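Local coordinates for protein exopolyphosphatase (Aquifex aeolicus, PDB 1T6C) that probably hydrolyses phosphoanhydride bonds of inorganic polyphosphate or guanosine pentaphosphate, as a calcium-binding, actin-like member of the Ppx/GppA family, at residues P10-A15 against A29-G34; R84-A89 against V113-T118; A126-A131 against L305-L310; Y132-E137 against C292-D297. All blocks are in the same frame, centred on the assembly; numbering follows the deposited sequence.

Contact 1: residues P10-A15 against A29-G34; sequences PIMRVA and AQIKDG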
loop_
_atom_site.group_PDB
_atom_site.type_symbol
_atom_site.label_atom_id
_atom_site.label_comp_id
_atom_site.label_asym_id
_atom_site.label_seq_id
_atom_site.Cartn_x
_atom_site.Cartn_y
_atom_site.Cartn_z
ATOM N N PRO A 10 10.971 -0.433 29.273
ATOM C CA PRO A 10 10.809 1.032 29.037
ATOM C C PRO A 10 10.244 1.295 27.644
ATOM O O PRO A 10 10.532 0.551 26.711
ATOM C CB PRO A 10 12.241 1.580 29.155
ATOM C CG PRO A 10 13.141 0.377 29.106
ATOM C CD PRO A 10 12.329 -0.870 28.926
ATOM N N ILE A 11 9.438 2.335 27.528
ATOM C CA ILE A 11 8.883 2.737 26.248
ATOM C C ILE A 11 10.022 3.067 25.275
ATOM O O ILE A 11 11.004 3.696 25.647
ATOM C CB ILE A 11 7.959 3.977 26.441
ATOM C CG1 ILE A 11 6.686 3.580 27.206
ATOM C CG2 ILE A 11 7.604 4.624 25.099
ATOM C CD1 ILE A 11 5.948 4.756 27.847
ATOM N N MET A 12 9.879 2.626 24.027
ATOM C CA MET A 12 10.808 2.994 22.976
ATOM C C MET A 12 9.992 3.599 21.839
ATOM O O MET A 12 8.879 3.174 21.558
ATOM C CB MET A 12 11.556 1.758 22.470
ATOM C CG MET A 12 12.433 2.038 21.301
ATOM S SD MET A 12 13.500 0.695 20.880
ATOM C CE MET A 12 14.626 0.668 22.340
ATOM N N ARG A 13 10.553 4.600 21.206
ATOM C CA ARG A 13 9.965 5.146 19.987
ATOM C C ARG A 13 10.743 4.675 18.764
ATOM O O ARG A 13 11.979 4.572 18.783
ATOM C CB ARG A 13 9.929 6.660 20.051
ATOM C CG ARG A 13 9.010 7.174 21.130
ATOM C CD ARG A 13 9.137 8.640 21.343
ATOM N NE ARG A 13 8.060 9.131 22.177
ATOM C CZ ARG A 13 7.937 10.396 22.507
ATOM N NH1 ARG A 13 8.809 11.305 22.066
ATOM N NH2 ARG A 13 6.927 10.779 23.254
ATOM N N VAL A 14 10.005 4.393 17.684
ATOM C CA VAL A 14 10.553 3.902 16.413
ATOM C C VAL A 14 9.877 4.680 15.295
ATOM O O VAL A 14 8.793 5.230 15.472
ATOM C CB VAL A 14 10.367 2.358 16.258
ATOM C CG1 VAL A 14 11.086 1.663 17.406
ATOM C CG2 VAL A 14 8.927 1.951 16.199
ATOM N N ALA A 15 10.543 4.775 14.161
ATOM C CA ALA A 15 9.999 5.504 13.036
ATOM C C ALA A 15 10.331 4.857 11.718
ATOM O O ALA A 15 11.352 4.185 11.564
ATOM C CB ALA A 15 10.536 6.888 13.021
ATOM N N ALA A 29 6.091 5.793 16.080
ATOM C CA ALA A 29 5.267 4.992 16.975
ATOM C C ALA A 29 5.994 4.846 18.302
ATOM O O ALA A 29 7.222 4.954 18.364
ATOM C CB ALA A 29 4.997 3.682 16.381
ATOM N N GLN A 30 5.225 4.618 19.357
ATOM C CA GLN A 30 5.798 4.142 20.627
ATOM C C GLN A 30 5.468 2.682 20.810
ATOM O O GLN A 30 4.414 2.229 20.390
ATOM C CB GLN A 30 5.277 4.977 21.801
ATOM C CG GLN A 30 3.809 4.927 22.038
ATOM C CD GLN A 30 3.420 5.205 23.508
ATOM O OE1 GLN A 30 2.575 4.483 24.096
ATOM N NE2 GLN A 30 4.025 6.240 24.092
ATOM N N ILE A 31 6.389 1.935 21.415
ATOM C CA ILE A 31 6.111 0.580 21.815
ATOM C C ILE A 31 6.128 0.548 23.350
ATOM O O ILE A 31 7.096 0.975 23.965
ATOM C CB ILE A 31 7.100 -0.429 21.178
ATOM C CG1 ILE A 31 6.826 -1.849 21.685
ATOM C CG2 ILE A 31 8.488 -0.072 21.466
ATOM C CD1 ILE A 31 5.792 -2.627 20.880
ATOM N N LYS A 32 5.032 0.083 23.931
ATOM C CA LYS A 32 4.843 0.058 25.384
ATOM C C LYS A 32 4.237 -1.303 25.746
ATOM O O LYS A 32 3.112 -1.558 25.390
ATOM C CB LYS A 32 3.898 1.203 25.762
ATOM C CG LYS A 32 3.415 1.287 27.232
ATOM C CD LYS A 32 2.475 2.480 27.355
ATOM C CE LYS A 32 1.628 2.453 28.597
ATOM N NZ LYS A 32 1.112 3.833 28.848
ATOM N N ASP A 33 4.992 -2.160 26.428
ATOM C CA ASP A 33 4.565 -3.532 26.753
ATOM C C ASP A 33 4.043 -4.301 25.529
ATOM O O ASP A 33 2.944 -4.878 25.545
ATOM C CB ASP A 33 3.514 -3.502 27.855
ATOM C CG ASP A 33 4.022 -2.832 29.109
ATOM O OD1 ASP A 33 5.242 -2.959 29.386
ATOM O OD2 ASP A 33 3.283 -2.138 29.844
ATOM N N GLY A 34 4.834 -4.281 24.467
ATOM C CA GLY A 34 4.495 -4.974 23.233
ATOM C C GLY A 34 3.433 -4.310 22.359
ATOM O O GLY A 34 3.148 -4.799 21.262
HETATM O O HOH W 1 8.799 -0.818 25.060
HETATM O O HOH W 2 5.863 7.914 23.812
#

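Contact 2: residues R84-A89 against V113-T118; sequences RVKAVA and VVEVIT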
loop_
_atom_site.group_PDB
_atom_site.type_symbol
_atom_site.label_atom_id
_atom_site.label_comp_id
_atom_site.label_asym_id
_atom_site.label_seq_id
_atom_site.Cartn_x
_atom_site.Cartn_y
_atom_site.Cartn_z
ATOM N N ARG A 84 14.990 4.001 16.957
ATOM C CA ARG A 84 15.202 3.163 15.772
ATOM C C ARG A 84 14.437 3.766 14.615
ATOM O O ARG A 84 13.241 4.022 14.760
ATOM C CB ARG A 84 14.738 1.723 15.984
ATOM C CG ARG A 84 15.364 1.016 17.183
ATOM C CD ARG A 84 14.981 -0.461 17.292
ATOM N NE ARG A 84 15.525 -1.171 16.144
ATOM C CZ ARG A 84 16.660 -1.894 16.119
ATOM N NH1 ARG A 84 17.391 -2.113 17.204
ATOM N NH2 ARG A 84 17.036 -2.440 14.975
ATOM N N VAL A 85 15.144 3.988 13.512
ATOM C CA VAL A 85 14.610 4.617 12.303
ATOM C C VAL A 85 15.005 3.761 11.106
ATOM O O VAL A 85 16.181 3.377 10.970
ATOM C CB VAL A 85 15.207 5.998 12.090
ATOM C CG1 VAL A 85 14.699 6.601 10.783
ATOM C CG2 VAL A 85 14.928 6.881 13.257
ATOM N N LYS A 86 14.040 3.476 10.227
ATOM C CA LYS A 86 14.286 2.753 8.989
ATOM C C LYS A 86 13.635 3.550 7.862
ATOM O O LYS A 86 12.451 3.895 7.931
ATOM C CB LYS A 86 13.725 1.335 9.025
ATOM C CG LYS A 86 13.827 0.551 7.746
ATOM C CD LYS A 86 15.257 0.181 7.424
ATOM C CE LYS A 86 15.408 -0.353 6.029
ATOM N NZ LYS A 86 16.785 -0.917 5.846
ATOM N N ALA A 87 14.421 3.889 6.869
ATOM C CA ALA A 87 13.923 4.647 5.708
ATOM C C ALA A 87 14.060 3.815 4.451
ATOM O O ALA A 87 15.104 3.167 4.215
ATOM C CB ALA A 87 14.673 5.910 5.570
ATOM N N VAL A 88 12.996 3.807 3.652
ATOM C CA VAL A 88 12.952 3.005 2.430
ATOM C C VAL A 88 12.493 3.850 1.259
ATOM O O VAL A 88 11.779 4.842 1.445
ATOM C CB VAL A 88 12.055 1.730 2.567
ATOM C CG1 VAL A 88 12.516 0.810 3.674
ATOM C CG2 VAL A 88 10.598 2.095 2.777
ATOM N N ALA A 89 12.880 3.425 0.073
ATOM C CA ALA A 89 12.399 4.022 -1.169
ATOM C C ALA A 89 11.872 2.899 -2.053
ATOM O O ALA A 89 12.410 1.806 -2.030
ATOM C CB ALA A 89 13.492 4.792 -1.845
ATOM N N VAL A 113 20.455 6.783 5.951
ATOM C CA VAL A 113 20.466 5.795 4.867
ATOM C C VAL A 113 19.031 5.465 4.457
ATOM O O VAL A 113 18.205 5.182 5.311
ATOM C CB VAL A 113 21.216 4.496 5.269
ATOM C CG1 VAL A 113 21.135 3.465 4.191
ATOM C CG2 VAL A 113 22.677 4.825 5.543
ATOM N N VAL A 114 18.761 5.554 3.161
ATOM C CA VAL A 114 17.481 5.146 2.580
ATOM C C VAL A 114 17.770 3.884 1.753
ATOM O O VAL A 114 18.627 3.892 0.877
ATOM C CB VAL A 114 16.911 6.224 1.657
ATOM C CG1 VAL A 114 15.596 5.717 0.995
ATOM C CG2 VAL A 114 16.669 7.520 2.408
ATOM N N GLU A 115 17.108 2.787 2.103
ATOM C CA GLU A 115 17.238 1.541 1.379
ATOM C C GLU A 115 16.196 1.463 0.279
ATOM O O GLU A 115 15.025 1.602 0.543
ATOM C CB GLU A 115 17.037 0.357 2.309
ATOM C CG GLU A 115 17.312 -0.937 1.564
ATOM C CD GLU A 115 17.009 -2.175 2.367
ATOM O OE1 GLU A 115 16.452 -2.085 3.495
ATOM O OE2 GLU A 115 17.311 -3.260 1.818
ATOM N N VAL A 116 16.645 1.247 -0.958
ATOM C CA VAL A 116 15.746 0.953 -2.068
ATOM C C VAL A 116 15.304 -0.486 -1.929
ATOM O O VAL A 116 16.118 -1.397 -1.878
ATOM C CB VAL A 116 16.404 1.192 -3.447
ATOM C CG1 VAL A 116 15.450 0.837 -4.556
ATOM C CG2 VAL A 116 16.818 2.609 -3.563
ATOM N N ILE A 117 14.003 -0.688 -1.783
ATOM C CA ILE A 117 13.467 -2.018 -1.588
ATOM C C ILE A 117 12.610 -2.448 -2.783
ATOM O O ILE A 117 12.074 -1.609 -3.528
ATOM C CB ILE A 117 12.674 -2.163 -0.272
ATOM C CG1 ILE A 117 11.456 -1.238 -0.240
ATOM C CG2 ILE A 117 13.590 -1.882 0.939
ATOM C CD1 ILE A 117 10.520 -1.523 0.964
ATOM N N THR A 118 12.534 -3.765 -2.984
ATOM C CA THR A 118 11.739 -4.333 -4.062
ATOM C C THR A 118 10.258 -4.369 -3.665
ATOM O O THR A 118 9.943 -4.261 -2.491
ATOM C CB THR A 118 12.165 -5.742 -4.359
ATOM O OG1 THR A 118 11.983 -6.541 -3.177
ATOM C CG2 THR A 118 13.643 -5.815 -4.689
HETATM O O HOH W 3 17.274 3.387 7.019
#

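Contact 3: residues A126-A131 against L305-L310; sequences AYLAVA and LVSEVL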
loop_
_atom_site.group_PDB
_atom_site.type_symbol
_atom_site.label_atom_id
_atom_site.label_comp_id
_atom_site.label_asym_id
_atom_site.label_seq_id
_atom_site.Cartn_x
_atom_site.Cartn_y
_atom_site.Cartn_z
ATOM N N ALA A 126 4.577 -5.419 4.711
ATOM C CA ALA A 126 3.125 -5.296 4.866
ATOM C C ALA A 126 2.599 -6.518 5.582
ATOM O O ALA A 126 1.721 -6.402 6.416
ATOM C CB ALA A 126 2.476 -5.145 3.530
ATOM N N TYR A 127 3.153 -7.676 5.254
ATOM C CA TYR A 127 2.778 -8.906 5.930
ATOM C C TYR A 127 3.032 -8.848 7.438
ATOM O O TYR A 127 2.176 -9.285 8.238
ATOM C CB TYR A 127 3.514 -10.087 5.298
ATOM C CG TYR A 127 3.089 -11.401 5.875
ATOM C CD1 TYR A 127 3.664 -11.870 7.052
ATOM C CD2 TYR A 127 2.148 -12.181 5.229
ATOM C CE1 TYR A 127 3.271 -13.064 7.585
ATOM C CE2 TYR A 127 1.738 -13.391 5.768
ATOM C CZ TYR A 127 2.335 -13.829 6.922
ATOM O OH TYR A 127 1.937 -15.022 7.476
ATOM N N LEU A 128 4.175 -8.326 7.849
ATOM C CA LEU A 128 4.452 -8.104 9.278
ATOM C C LEU A 128 3.439 -7.186 9.932
ATOM O O LEU A 128 3.047 -7.379 11.049
ATOM C CB LEU A 128 5.851 -7.524 9.504
ATOM C CG LEU A 128 7.021 -8.426 9.140
ATOM C CD1 LEU A 128 8.335 -7.699 9.445
ATOM C CD2 LEU A 128 6.965 -9.708 9.922
ATOM N N ALA A 129 3.019 -6.134 9.237
ATOM C CA ALA A 129 2.007 -5.263 9.779
ATOM C C ALA A 129 0.714 -5.979 10.107
ATOM O O ALA A 129 0.088 -5.671 11.092
ATOM C CB ALA A 129 1.753 -4.111 8.823
ATOM N N VAL A 130 0.339 -6.911 9.236
ATOM C CA VAL A 130 -0.883 -7.672 9.355
ATOM C C VAL A 130 -0.722 -8.701 10.473
ATOM O O VAL A 130 -1.638 -8.924 11.264
ATOM C CB VAL A 130 -1.214 -8.350 8.026
ATOM C CG1 VAL A 130 -2.296 -9.360 8.196
ATOM C CG2 VAL A 130 -1.622 -7.315 7.006
ATOM N N ALA A 131 0.434 -9.331 10.511
ATOM C CA ALA A 131 0.710 -10.304 11.549
ATOM C C ALA A 131 0.533 -9.706 12.930
ATOM O O ALA A 131 -0.077 -10.317 13.803
ATOM C CB ALA A 131 2.090 -10.935 11.377
ATOM N N LEU A 305 7.751 -0.476 11.129
ATOM C CA LEU A 305 7.787 -0.236 12.570
ATOM C C LEU A 305 7.801 -1.572 13.304
ATOM O O LEU A 305 8.553 -1.765 14.267
ATOM C CB LEU A 305 6.601 0.584 13.031
ATOM C CG LEU A 305 6.309 1.889 12.308
ATOM C CD1 LEU A 305 4.956 2.388 12.719
ATOM C CD2 LEU A 305 7.388 2.919 12.595
ATOM N N VAL A 306 6.968 -2.498 12.845
ATOM C CA VAL A 306 6.916 -3.814 13.459
ATOM C C VAL A 306 8.284 -4.491 13.338
ATOM O O VAL A 306 8.777 -5.096 14.291
ATOM C CB VAL A 306 5.805 -4.700 12.842
ATOM C CG1 VAL A 306 5.912 -6.111 13.383
ATOM C CG2 VAL A 306 4.422 -4.120 13.148
ATOM N N SER A 307 8.902 -4.387 12.176
ATOM C CA SER A 307 10.202 -4.995 11.934
ATOM C C SER A 307 11.238 -4.453 12.913
ATOM O O SER A 307 12.054 -5.222 13.436
ATOM C CB SER A 307 10.630 -4.740 10.497
ATOM O OG SER A 307 11.934 -5.224 10.257
ATOM N N GLU A 308 11.178 -3.156 13.195
ATOM C CA GLU A 308 12.143 -2.547 14.095
ATOM C C GLU A 308 11.958 -3.070 15.501
ATOM O O GLU A 308 12.947 -3.306 16.198
ATOM C CB GLU A 308 12.081 -1.008 14.052
ATOM C CG GLU A 308 12.738 -0.398 12.818
ATOM C CD GLU A 308 14.175 -0.883 12.526
ATOM O OE1 GLU A 308 15.035 -0.862 13.441
ATOM O OE2 GLU A 308 14.454 -1.282 11.373
ATOM N N VAL A 309 10.719 -3.298 15.909
ATOM C CA VAL A 309 10.413 -3.865 17.221
ATOM C C VAL A 309 10.904 -5.308 17.325
ATOM O O VAL A 309 11.538 -5.682 18.328
ATOM C CB VAL A 309 8.921 -3.818 17.529
ATOM C CG1 VAL A 309 8.593 -4.571 18.846
ATOM C CG2 VAL A 309 8.428 -2.354 17.578
ATOM N N LEU A 310 10.636 -6.118 16.306
ATOM C CA LEU A 310 11.181 -7.478 16.280
ATOM C C LEU A 310 12.713 -7.483 16.354
ATOM O O LEU A 310 13.280 -8.323 17.031
ATOM C CB LEU A 310 10.695 -8.271 15.051
ATOM C CG LEU A 310 9.182 -8.492 14.933
ATOM C CD1 LEU A 310 8.825 -9.032 13.550
ATOM C CD2 LEU A 310 8.625 -9.415 16.019
#

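Contact 4: residues Y132-E137 against C292-D297; sequences YSLKPE and CLIVSD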
loop_
_atom_site.group_PDB
_atom_site.type_symbol
_atom_site.label_atom_id
_atom_site.label_comp_id
_atom_site.label_asym_id
_atom_site.label_seq_id
_atom_site.Cartn_x
_atom_site.Cartn_y
_atom_site.Cartn_z
ATOM N N TYR A 132 1.025 -8.497 13.126
ATOM C CA TYR A 132 0.887 -7.800 14.382
ATOM C C TYR A 132 -0.532 -7.283 14.615
ATOM O O TYR A 132 -1.127 -7.500 15.671
ATOM C CB TYR A 132 1.879 -6.635 14.451
ATOM C CG TYR A 132 1.627 -5.802 15.657
ATOM C CD1 TYR A 132 2.059 -6.228 16.901
ATOM C CD2 TYR A 132 0.896 -4.616 15.588
ATOM C CE1 TYR A 132 1.798 -5.491 18.019
ATOM C CE2 TYR A 132 0.613 -3.872 16.732
ATOM C CZ TYR A 132 1.063 -4.344 17.942
ATOM O OH TYR A 132 0.822 -3.670 19.101
ATOM N N SER A 133 -1.084 -6.579 13.632
ATOM C CA SER A 133 -2.320 -5.825 13.839
ATOM C C SER A 133 -3.612 -6.584 13.686
ATOM O O SER A 133 -4.668 -6.075 14.119
ATOM C CB SER A 133 -2.356 -4.610 12.914
ATOM O OG SER A 133 -2.553 -4.984 11.579
ATOM N N LEU A 134 -3.553 -7.782 13.099
ATOM C CA LEU A 134 -4.741 -8.621 12.904
ATOM C C LEU A 134 -4.582 -10.051 13.400
ATOM O O LEU A 134 -5.591 -10.709 13.675
ATOM C CB LEU A 134 -5.153 -8.664 11.428
ATOM C CG LEU A 134 -5.806 -7.376 10.888
ATOM C CD1 LEU A 134 -5.982 -7.515 9.373
ATOM C CD2 LEU A 134 -7.141 -7.088 11.570
ATOM N N LYS A 135 -3.352 -10.526 13.461
ATOM C CA LYS A 135 -3.046 -11.913 13.887
ATOM C C LYS A 135 -3.939 -12.933 13.171
ATOM O O LYS A 135 -4.603 -13.744 13.811
ATOM C CB LYS A 135 -3.127 -12.026 15.433
ATOM C CG LYS A 135 -2.136 -11.083 16.139
ATOM C CD LYS A 135 -2.212 -11.029 17.682
ATOM C CE LYS A 135 -1.929 -9.581 18.212
ATOM N NZ LYS A 135 -0.558 -8.970 17.910
ATOM N N PRO A 136 -3.982 -12.908 11.845
ATOM C CA PRO A 136 -4.860 -13.818 11.105
ATOM C C PRO A 136 -4.419 -15.273 11.332
ATOM O O PRO A 136 -3.233 -15.555 11.477
ATOM C CB PRO A 136 -4.642 -13.408 9.652
ATOM C CG PRO A 136 -3.302 -12.817 9.654
ATOM C CD PRO A 136 -3.195 -12.059 10.931
ATOM N N GLU A 137 -5.395 -16.171 11.326
ATOM C CA GLU A 137 -5.149 -17.576 11.626
ATOM C C GLU A 137 -4.903 -18.433 10.411
ATOM O O GLU A 137 -5.358 -18.159 9.299
ATOM C CB GLU A 137 -6.356 -18.147 12.366
ATOM C CG GLU A 137 -6.472 -17.686 13.795
ATOM C CD GLU A 137 -7.644 -18.330 14.498
ATOM O OE1 GLU A 137 -8.766 -18.300 13.943
ATOM O OE2 GLU A 137 -7.442 -18.871 15.601
ATOM N N CYS A 292 -14.570 -14.560 1.520
ATOM C CA CYS A 292 -14.377 -13.254 2.162
ATOM C C CYS A 292 -12.916 -12.965 2.438
ATOM O O CYS A 292 -12.055 -13.856 2.398
ATOM C CB CYS A 292 -15.156 -13.155 3.456
ATOM S SG CYS A 292 -14.480 -14.162 4.766
ATOM N N LEU A 293 -12.659 -11.704 2.749
ATOM C CA LEU A 293 -11.372 -11.265 3.206
ATOM C C LEU A 293 -11.552 -10.328 4.399
ATOM O O LEU A 293 -12.657 -9.836 4.649
ATOM C CB LEU A 293 -10.589 -10.573 2.103
ATOM C CG LEU A 293 -11.202 -9.333 1.448
ATOM C CD1 LEU A 293 -11.109 -8.073 2.326
ATOM C CD2 LEU A 293 -10.520 -9.087 0.081
ATOM N N ILE A 294 -10.470 -10.114 5.120
ATOM C CA ILE A 294 -10.392 -9.183 6.235
ATOM C C ILE A 294 -9.588 -7.968 5.782
ATOM O O ILE A 294 -8.583 -8.122 5.114
ATOM C CB ILE A 294 -9.698 -9.859 7.480
ATOM C CG1 ILE A 294 -10.360 -11.195 7.805
ATOM C CG2 ILE A 294 -9.762 -8.945 8.715
ATOM C CD1 ILE A 294 -9.650 -11.994 8.897
ATOM N N VAL A 295 -10.049 -6.783 6.157
ATOM C CA VAL A 295 -9.406 -5.522 5.758
ATOM C C VAL A 295 -8.390 -5.108 6.798
ATOM O O VAL A 295 -8.644 -5.127 7.984
ATOM C CB VAL A 295 -10.477 -4.424 5.524
ATOM C CG1 VAL A 295 -9.839 -3.085 5.148
ATOM C CG2 VAL A 295 -11.448 -4.894 4.426
ATOM N N SER A 296 -7.211 -4.693 6.327
ATOM C CA SER A 296 -6.212 -4.065 7.185
ATOM C C SER A 296 -6.004 -2.611 6.804
ATOM O O SER A 296 -5.834 -2.292 5.634
ATOM C CB SER A 296 -4.870 -4.791 7.054
ATOM O OG SER A 296 -3.912 -4.133 7.865
ATOM N N ASP A 297 -6.009 -1.754 7.810
ATOM C CA ASP A 297 -5.589 -0.361 7.665
ATOM C C ASP A 297 -4.073 -0.191 7.663
ATOM O O ASP A 297 -3.590 0.836 7.216
ATOM C CB ASP A 297 -6.205 0.513 8.760
ATOM C CG ASP A 297 -5.889 1.967 8.573
ATOM O OD1 ASP A 297 -5.043 2.507 9.345
ATOM O OD2 ASP A 297 -6.405 2.621 7.653
#

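Contact 1: residues P10-A15 against A29-G34
Ile11 and Lys32 lie side by side and point the same way, Ile11 CG1 resting 3.9 Å from Lys32 CB, with the aliphatic part of the lysine continuing past Ile11 CD1. The other branch, Ile11 CG2, is anti to the backbone N and slants across the root of Gln30. Next along this face, Gln30 and Arg13 form a non-hydrogen-bonded antiparallel pair. A water accepts from Arg13 NE at 3.0 Å, in the plane of the guanidinium and at its edge; it lies suspiciously close to Gln30 NE2, so a bridge to the amide is doubtful. Arg13 NH1 goes on to the carbonyl of Phe80.

Met12, Val14, Ala29 and Ile31 occupy the other face. Ile31 CG2 sits between its own backbone N and carbonyl carbon, which brings it 3.7 Å from Met12 CB, while the CG1 branch leads off toward Val309. Val14 CG2 stands 4.3 Å from Ala29 CB, and Leu305 of helix 300-313 packs on both residues.

Strands 12-19 and 23-32 form the first hairpin in the chain, inside the five-stranded sheet of this actin-like domain. Four backbone bonds tie it here: Ile31 N reaches Met12 O at 2.8 Å, and Met12 N returns to Ile31 O at 3.2 Å. Ala29 N to Val14 O (2.8 Å) and Val14 N to Ala29 O (2.9 Å) close the second ring. A second water donates to both Pro10 O and Ile31 O, so Ile31 O receives two donors. The backbone ladder thus holds the register between an apolar face packed under helix 300-313 and a mixed one, where Ile11 and aliphatic stems accompany polar ends.

Contact 2: residues R84-A89 against V113-T118
Lys86 NZ donates to Glu115 OE1 at 2.6 Å, the shortest polar bond between these strands and a salt bridge. The ammonium comes in on the anti side of the carboxylate, 31° out of its plane. Lys86 gets there by bending at chi2 (70°), so that its chain crosses the extended glutamate at a slant; Glu308 of helix 300-313 also touches the lysine. With an alanine here, the Glu115 carboxylate is likely to lose its charged mate and swing more freely.

Beneath the ion pair the two strands run parallel at the edge of the five-stranded sheet, joined by a right-handed beta-alpha-beta crossover through helix 99-109. Ala87 O takes the N-H of Glu115 at 2.9 Å, Glu115 O takes that of Ala89, and Ala89 O accepts Ile117 N at 3.0 Å. A water carries the ladder one step back, linking Ala87 N with Val113 O.

Val114 CG1 presses to 3.7 Å from Ala89 CB on the face where Leu103 and Val106 of the crossover helix also meet the valine. Across the sheet, Ile117 CD1 slants over Val88, 3.9 Å from its CB.

Contact 3: residues A126-A131 against L305-L310
Leu128 carries most of the contact from residues 126-131, touching helix 300-313 with three separate carbons. Its CB lies 4.1 Å from Val306 CG1. Further out, CD1 meets the base of Ser307, 3.9 Å from the serine CB, while CD2 approaches Leu310 CD1 at 4.1 Å as the two leucine side chains pass at a slant. With CG anti to its own carbonyl carbon (chi1 -66°), Leu128 fans its methyls over Ser307 and Leu310, adjoining positions on the facing helix surface. The Leu128 carbonyl also takes part: Val306 CG1 rests 3.9 Å from its oxygen, a van der Waals contact of a methyl with the carbonyl oxygen.

One step on, Ala129 turns its methyl aside and offers mainly its backbone. Val306 CG2 lies 4.3 Å from Ala129 CA, and here the two helix backbones come nearest within these segments, the CA atoms of Ala129 and Val306 being 6.3 Å apart. The small alanine permits that approach. Val130 faces the opposite way, onto Val142 and Val210 of the six-stranded sheet.

The short helical segments cross at 75° with axes 9.1 Å apart, a steep crossing that confines the contact to a small patch. In the actin-like fold, it brings together the two helices that pack between the two sheets; on the far side from Val130, Leu305 and Val306 pack against strand 35-45. Ser307 OG is hydrogen-bonded to a bound methylpentanediol, probably from the crystallisation liquor. The contact across the helices is therefore made by van der Waals packing, without directional polar bonds to fix its geometry.

Contact 4: residues Y132-E137 against C292-D297
Leu134 CD1 touches Ser296 CB at 3.7 Å, where the end of helix 119-133 comes down over strand 292-296 of the six-stranded mixed sheet in the second half of this actin-like fold. The same methyl lies 3.8 Å from Val295 O and 4.1 Å from Ile294 CG2, so one carbon of Leu134 touches three consecutive strand residues. A chi1 of -73° lays Leu134 CG beside its own backbone N, sending the side chain down onto the strand. Ile294 meets it with the CG2 branch, which is anti to the isoleucine's backbone N. Val210 of the neighbouring strand and His235 also touch Leu134, making this the close-packed part of the contact.

Beside that methyl the fit is looser. Ser133 OG and Ser296 OG stand 4.0 Å apart, each hydroxyl engaged elsewhere: Ser133 with Ala129 O and His235 NE2, Ser296 with Trp298 O. Val295 turns its side chain the other way, onto Ile216 and Ala220, so helix 214-223 covers the other face of the strand.

On the solvent side the chain leaves the helix at Leu134 and turns sharply through Lys135, an exposed residue with positive phi (48°). The lysine folds back over the helix end, its NZ donating to Tyr132 O at 2.7 Å, in the carbonyl plane and on a lone pair.

Contacts 1 and 2 belong to one sheet, where strands 12-19 and 84-89 are neighbours: Ala15 N and Arg84 O lie 2.9 Å apart, probably hydrogen-bonded. Helix 300-313 links both to contact 3. Ala29 CB packs 3.9 Å from Leu305 CD1, and Arg84 NE forms a 2.8 Å salt bridge with Glu308 OE1. Contact 4, nested in the chain loop that contact 3 closes, uses the end of helix 119-133, which also supplies contact 3, to reach the other sheet; Val306 CG2 lies 3.8 Å from Tyr132 CB. The bound calcium is about 10 Å from the side chain of Ile117 in contact 2 and about 13 Å from those of Ala129 and Ser296.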